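PDB 1V9N: malate dehydrogenase from Pyrococcus horikoshii, which catalyses the NAD-dependent oxidation of (S)-malate to oxaloacetate and works as a homodimer. Local coordinates for residues Asn168-Ala173 against Met185-Val190. Numbering follows the deposited sequence.
With NDP (NADPH dihydro-nicotinamide-adenine-dinucleotide phosphate), chain B.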
loop_
_atom_site.group_PDB
_atom_site.type_symbol
_atom_site.label_atom_id
_atom_site.label_comp_id
_atom_site.label_asym_id
_atom_site.label_seq_id
_atom_site.Cartn_x
_atom_site.Cartn_y
_atom_site.Cartn_z
ATOM N N ASN A 168 -4.754 7.313 7.953
ATOM C CA ASN A 168 -3.405 6.932 7.541
ATOM C C ASN A 168 -3.146 6.851 6.042
ATOM O O ASN A 168 -3.301 5.798 5.428
ATOM C CB ASN A 168 -3.086 5.595 8.203
ATOM C CG ASN A 168 -3.350 5.626 9.696
ATOM O OD1 ASN A 168 -3.593 6.691 10.265
ATOM N ND2 ASN A 168 -3.292 4.470 10.340
ATOM N N PRO A 169 -2.702 7.964 5.444
ATOM C CA PRO A 169 -2.431 8.000 4.008
ATOM C C PRO A 169 -1.145 7.310 3.579
ATOM O O PRO A 169 -0.261 7.027 4.395
ATOM C CB PRO A 169 -2.409 9.498 3.712
ATOM C CG PRO A 169 -1.739 10.049 4.933
ATOM C CD PRO A 169 -2.409 9.267 6.070
ATOM N N ILE A 170 -1.071 7.032 2.281
ATOM C CA ILE A 170 0.084 6.412 1.656
ATOM C C ILE A 170 0.390 7.232 0.414
ATOM O O ILE A 170 -0.510 7.531 -0.372
ATOM C CB ILE A 170 -0.200 4.971 1.199
ATOM C CG1 ILE A 170 -0.468 4.078 2.409
ATOM C CG2 ILE A 170 0.978 4.456 0.375
ATOM C CD1 ILE A 170 -0.877 2.658 2.045
ATOM N N ALA A 171 1.653 7.600 0.235
ATOM C CA ALA A 171 2.036 8.374 -0.934
ATOM C C ALA A 171 3.298 7.820 -1.582
ATOM O O ALA A 171 4.234 7.416 -0.891
ATOM C CB ALA A 171 2.251 9.835 -0.548
ATOM N N LEU A 172 3.301 7.791 -2.911
ATOM C CA LEU A 172 4.451 7.343 -3.678
ATOM C C LEU A 172 4.624 8.279 -4.859
ATOM O O LEU A 172 3.682 8.538 -5.615
ATOM C CB LEU A 172 4.281 5.903 -4.187
ATOM C CG LEU A 172 5.522 5.357 -4.925
ATOM C CD1 LEU A 172 5.557 3.845 -4.806
ATOM C CD2 LEU A 172 5.515 5.787 -6.392
ATOM N N ALA A 173 5.834 8.796 -5.005
ATOM C CA ALA A 173 6.145 9.694 -6.102
ATOM C C ALA A 173 7.331 9.108 -6.850
ATOM O O ALA A 173 8.259 8.578 -6.240
ATOM C CB ALA A 173 6.491 11.079 -5.567
HETATM N N MSE A 185 -2.961 9.146 -1.183
HETATM C CA MSE A 185 -4.308 8.765 -0.775
HETATM C C MSE A 185 -4.479 8.328 0.674
HETATM O O MSE A 185 -3.604 7.680 1.250
HETATM C CB MSE A 185 -4.753 7.596 -1.650
HETATM C CG MSE A 185 -3.698 6.482 -1.636
HETATM SE SE MSE A 185 -4.185 4.757 -2.327
HETATM C CE MSE A 185 -4.905 3.984 -0.703
ATOM N N ALA A 186 -5.627 8.660 1.254
ATOM C CA ALA A 186 -5.928 8.221 2.608
ATOM C C ALA A 186 -6.370 6.772 2.405
ATOM O O ALA A 186 -6.890 6.433 1.341
ATOM C CB ALA A 186 -7.060 9.037 3.185
ATOM N N THR A 187 -6.159 5.912 3.395
ATOM C CA THR A 187 -6.563 4.518 3.259
ATOM C C THR A 187 -8.042 4.322 3.602
ATOM O O THR A 187 -8.559 3.199 3.600
ATOM C CB THR A 187 -5.677 3.587 4.123
ATOM O OG1 THR A 187 -5.542 4.126 5.441
ATOM C CG2 THR A 187 -4.295 3.455 3.497
ATOM N N SER A 188 -8.712 5.428 3.901
ATOM C CA SER A 188 -10.138 5.413 4.193
ATOM C C SER A 188 -10.763 5.881 2.883
ATOM O O SER A 188 -10.052 6.411 2.022
ATOM C CB SER A 188 -10.468 6.396 5.324
ATOM O OG SER A 188 -10.040 7.711 5.004
ATOM N N VAL A 189 -12.067 5.686 2.704
ATOM C CA VAL A 189 -12.686 6.128 1.456
ATOM C C VAL A 189 -12.360 7.608 1.252
ATOM O O VAL A 189 -11.987 8.020 0.157
ATOM C CB VAL A 189 -14.224 5.939 1.460
ATOM C CG1 VAL A 189 -14.799 6.371 0.109
ATOM C CG2 VAL A 189 -14.576 4.485 1.733
ATOM N N VAL A 190 -12.491 8.399 2.313
ATOM C CA VAL A 190 -12.187 9.827 2.242
ATOM C C VAL A 190 -11.596 10.324 3.555
ATOM O O VAL A 190 -11.742 9.684 4.593
ATOM C CB VAL A 190 -13.447 10.672 1.932
ATOM C CG1 VAL A 190 -14.064 10.219 0.621
ATOM C CG2 VAL A 190 -14.456 10.551 3.073
HETATM P PA NDP B . -8.024 11.687 -3.500
HETATM O O1A NDP B . -8.224 13.096 -3.738
HETATM O O2A NDP B . -9.124 10.667 -3.615
HETATM O O5B NDP B . -6.771 11.221 -4.451
HETATM C C5B NDP B . -6.282 9.866 -4.439
HETATM C C4B NDP B . -5.098 9.846 -5.423
HETATM O O4B NDP B . -5.672 9.421 -6.672
HETATM C C3B NDP B . -4.381 11.136 -5.711
HETATM O O3B NDP B . -2.960 10.834 -5.858
HETATM C C2B NDP B . -4.942 11.668 -6.982
HETATM O O2B NDP B . -4.115 12.554 -7.757
HETATM C C1B NDP B . -5.352 10.398 -7.661
HETATM N N9A NDP B . -6.568 10.500 -8.514
HETATM C C8A NDP B . -7.763 11.243 -8.301
HETATM N N7A NDP B . -8.619 11.051 -9.279
HETATM C C5A NDP B . -8.024 10.188 -10.154
HETATM C C6A NDP B . -8.408 9.579 -11.391
HETATM N N6A NDP B . -9.610 9.833 -11.920
HETATM N N1A NDP B . -7.539 8.726 -12.036
HETATM C C2A NDP B . -6.305 8.455 -11.499
HETATM N N3A NDP B . -5.853 8.974 -10.338
HETATM C C4A NDP B . -6.766 9.841 -9.707
HETATM O O3 NDP B . -7.329 11.382 -2.124
HETATM P PN NDP B . -7.641 11.527 -0.576
HETATM O O1N NDP B . -7.599 10.167 -0.047
HETATM O O2N NDP B . -8.962 12.243 -0.567
HETATM O O5D NDP B . -6.426 12.441 -0.106
HETATM C C5D NDP B . -6.596 13.579 0.785
HETATM C C4D NDP B . -5.207 14.271 1.067
HETATM O O4D NDP B . -5.091 14.383 2.474
HETATM C C3D NDP B . -3.936 13.512 0.611
HETATM O O3D NDP B . -3.030 14.467 0.042
HETATM C C2D NDP B . -3.403 12.827 1.858
HETATM O O2D NDP B . -2.005 12.638 1.790
HETATM C C1D NDP B . -3.879 13.806 2.962
HETATM N N1N NDP B . -4.152 13.160 4.274
HETATM C C2N NDP B . -3.304 13.538 5.353
HETATM C C3N NDP B . -3.570 12.918 6.642
HETATM C C7N NDP B . -2.738 13.273 7.797
HETATM O O7N NDP B . -2.906 12.795 8.925
HETATM N N7N NDP B . -1.719 14.165 7.662
HETATM C C4N NDP B . -4.651 11.990 6.740
HETATM C C5N NDP B . -5.462 11.632 5.671
HETATM C C6N NDP B . -5.220 12.220 4.432
HETATM P P2B NDP B . -4.222 14.103 -7.797
HETATM O O1X NDP B . -4.043 14.388 -9.230
HETATM O O2X NDP B . -3.130 14.711 -6.976
HETATM O O3X NDP B . -5.594 14.540 -7.293
#
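Ile170 and Met185 (a selenomethionine) face each other as an antiparallel hydrogen-bonded pair: Ile170 N donates a hydrogen bond to Met185 O at 2.8 Å, and Met185 N returns a nearly straight bond to Ile170 O at 3.0 Å (172° at the hydrogen). The pair lies at the open end of the β-hairpin formed by strands 170-174 and 181-185 at the margin of the mixed sheet, away from its connecting turn and just where the second strand runs into the loop that lines part of the NADPH pocket. One residue on, Ala186 N points out of the hairpin and donates an almost straight bond to NDP O1N at 2.8 Å, so a main-chain amide holds the nicotinamide-side phosphate. The other end of this junction is tied by Thr187, whose OG1 donates to Asn168 O at 2.8 Å. A chi1 of 47°, with OG1 between the backbone N and the carbonyl carbon of Thr187, brings the hydroxyl to Asn168 O; it lies above the carbonyl plane, 38° out of it. Asn168 turns its own amide elsewhere, ND2 bonding to Ser249 O and Asp253 OD2 on helix 242-258, and to Ser265 OG beyond it.

Pro169 sits between the two sets of bonds, its CA close to Ala186 CA. The pyrrolidine ring packs against the nicotinamide, with CD 3.6 Å from NDP C4N, the carbon that carries the transferable hydride in NADPH. Ala186 CB adds a contact at C6N of the same ring. Lys244 of the second subunit bonds to Ala186 O and also to the NDP, so the dimer partner completes this site. On the helix side, the side chains of Ile170 and Thr187 cross at about a right angle, Ile170 touching Met251 and Thr187 touching Leu248, both on helix 242-258 of the same chain, and Ile170 CD1 rests 3.8 Å from Thr187 CG2.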